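Local atomic coordinates of mitochondrial antiviral signaling protein (MAVS) (Equus caballus, PDB entry 4O9L), a protein that relays antiviral innate immune signals at mitochondria, probably by assembling into prion-like filaments through its caspase recruitment domain. Residues L28-L31 with P32-C36. The protein carries 1 engineered substitution. Numbering follows the deposited sequence.
Sequences LRIL and PYLSC. Engineered in segment 28-31: Arg29 (natural residue Glu).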
loop_
_atom_site.group_PDB
_atom_site.type_symbol
_atom_site.label_atom_id
_atom_site.label_comp_id
_atom_site.label_asym_id
_atom_site.label_seq_id
_atom_site.Cartn_x
_atom_site.Cartn_y
_atom_site.Cartn_z
ATOM N N LEU A 28 7.027 -2.433 -8.228
ATOM C CA LEU A 28 7.388 -3.795 -8.602
ATOM C C LEU A 28 8.077 -4.521 -7.456
ATOM O O LEU A 28 7.856 -5.709 -7.243
ATOM C CB LEU A 28 8.263 -3.801 -9.855
ATOM C CG LEU A 28 7.554 -3.545 -11.186
ATOM C CD1 LEU A 28 8.488 -3.967 -12.337
ATOM C CD2 LEU A 28 6.217 -4.286 -11.267
ATOM N N ARG A 29 8.899 -3.794 -6.707
ATOM C CA ARG A 29 9.599 -4.375 -5.574
ATOM C C ARG A 29 8.673 -4.696 -4.406
ATOM O O ARG A 29 8.859 -5.706 -3.736
ATOM C CB ARG A 29 10.716 -3.442 -5.096
ATOM C CG ARG A 29 11.474 -3.987 -3.911
ATOM C CD ARG A 29 12.621 -3.081 -3.495
ATOM N NE ARG A 29 13.380 -3.698 -2.414
ATOM C CZ ARG A 29 14.289 -3.064 -1.685
ATOM N NH1 ARG A 29 14.928 -3.714 -0.716
ATOM N NH2 ARG A 29 14.548 -1.784 -1.928
ATOM N N ILE A 30 7.674 -3.856 -4.163
ATOM C CA ILE A 30 6.827 -4.049 -2.987
ATOM C C ILE A 30 5.741 -5.116 -3.177
ATOM O O ILE A 30 5.390 -5.803 -2.212
ATOM C CB ILE A 30 6.216 -2.725 -2.455
ATOM C CG1 ILE A 30 5.767 -2.903 -0.987
ATOM C CG2 ILE A 30 5.055 -2.265 -3.351
ATOM C CD1 ILE A 30 5.400 -1.594 -0.249
ATOM N N LEU A 31 5.240 -5.264 -4.410
ATOM C CA LEU A 31 4.123 -6.177 -4.715
ATOM C C LEU A 31 4.211 -7.601 -4.111
ATOM O O LEU A 31 3.252 -8.052 -3.483
ATOM C CB LEU A 31 3.862 -6.264 -6.229
ATOM C CG LEU A 31 3.148 -5.105 -6.923
ATOM C CD1 LEU A 31 3.063 -5.347 -8.434
ATOM C CD2 LEU A 31 1.747 -4.908 -6.350
ATOM N N PRO A 32 5.351 -8.308 -4.295
ATOM C CA PRO A 32 5.374 -9.692 -3.806
ATOM C C PRO A 32 5.299 -9.789 -2.280
ATOM O O PRO A 32 5.012 -10.874 -1.765
ATOM C CB PRO A 32 6.737 -10.219 -4.288
ATOM C CG PRO A 32 7.217 -9.235 -5.309
ATOM C CD PRO A 32 6.641 -7.930 -4.905
ATOM N N TYR A 33 5.572 -8.696 -1.568
ATOM C CA TYR A 33 5.522 -8.723 -0.106
ATOM C C TYR A 33 4.119 -8.513 0.463
ATOM O O TYR A 33 3.862 -8.831 1.624
ATOM C CB TYR A 33 6.478 -7.678 0.487
ATOM C CG TYR A 33 7.936 -7.987 0.260
ATOM C CD1 TYR A 33 8.579 -8.979 0.998
ATOM C CD2 TYR A 33 8.670 -7.296 -0.696
ATOM C CE1 TYR A 33 9.925 -9.271 0.789
ATOM C CE2 TYR A 33 10.017 -7.577 -0.908
ATOM C CZ TYR A 33 10.631 -8.567 -0.165
ATOM O OH TYR A 33 11.957 -8.850 -0.370
ATOM N N LEU A 34 3.221 -7.961 -0.351
ATOM C CA LEU A 34 1.874 -7.628 0.102
ATOM C C LEU A 34 0.990 -8.865 0.055
ATOM O O LEU A 34 0.267 -9.082 -0.919
ATOM C CB LEU A 34 1.287 -6.503 -0.768
ATOM C CG LEU A 34 2.057 -5.176 -0.665
ATOM C CD1 LEU A 34 1.748 -4.248 -1.840
ATOM C CD2 LEU A 34 1.749 -4.463 0.650
ATOM N N SER A 35 1.056 -9.678 1.106
ATOM C CA SER A 35 0.378 -10.976 1.140
ATOM C C SER A 35 -1.148 -10.872 1.102
ATOM O O SER A 35 -1.839 -11.880 0.937
ATOM C CB SER A 35 0.840 -11.791 2.362
ATOM O OG SER A 35 0.528 -11.125 3.586
ATOM N N CYS A 36 -1.680 -9.660 1.260
ATOM C CA CYS A 36 -3.126 -9.474 1.248
ATOM C C CYS A 36 -3.663 -9.405 -0.166
ATOM O O CYS A 36 -4.854 -9.580 -0.372
ATOM C CB CYS A 36 -3.549 -8.223 2.021
ATOM S SG CYS A 36 -2.980 -6.675 1.287
HETATM O O HOH W 1 13.076 -6.970 -2.352
#
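Tyr33 N donates to Ile30 O at 3.0 Å, and one residue on Leu34 N does the same to Leu31 O at 3.1 Å. Both bonds span three residues, the spacing of a 3-10 turn, and both donors stand well above the plane of the carbonyl they meet, 41° out of it for Tyr33 and 58° for Leu34. Leu31 O has a further partner in Gln42 of helix 39-66, which ties the turn to the next helix.

Farther out, a water joins the two side chains at the surface: it accepts from Arg29 NE over 3.3 Å and lies 3.0 Å from Tyr33 OH, in the plane of both the guanidinium and the phenol ring. Arg29 is an engineered replacement for Glu; fully extended, its side chain goes on to a salt bridge with Glu83. The Tyr33 ring turns an edge to the preceding turn, with CD2 3.4 Å from Arg29 O.

Pro32 has no N-H to give. Its ring instead packs back against the preceding turn of backbone, Pro32 CD lying 3.4 Å from Leu28 O and equally near Arg29 O. On the buried side Ile30 CG2 meets Leu34 CD1 at 4.1 Å, the two side chains crossing at a slant. Leu34 CG points opposite its own carbonyl carbon (chi1 -64°), which brings CG within 3.7 Å of Ile30 O. Ala78 of helix 71-81 packs on both Ile30 and Leu34, while Leu31 touches Leu45 of helix 39-66.

Leu34 then centres an inverse gamma turn, and the chain leaves the helical path. A 3-10 turn with Pro32 inside it, followed by the gamma turn, thus carries the chain from helix 27-30 toward helix 39-66 within the helical bundle of this caspase recruitment domain, a member of the death-fold clan.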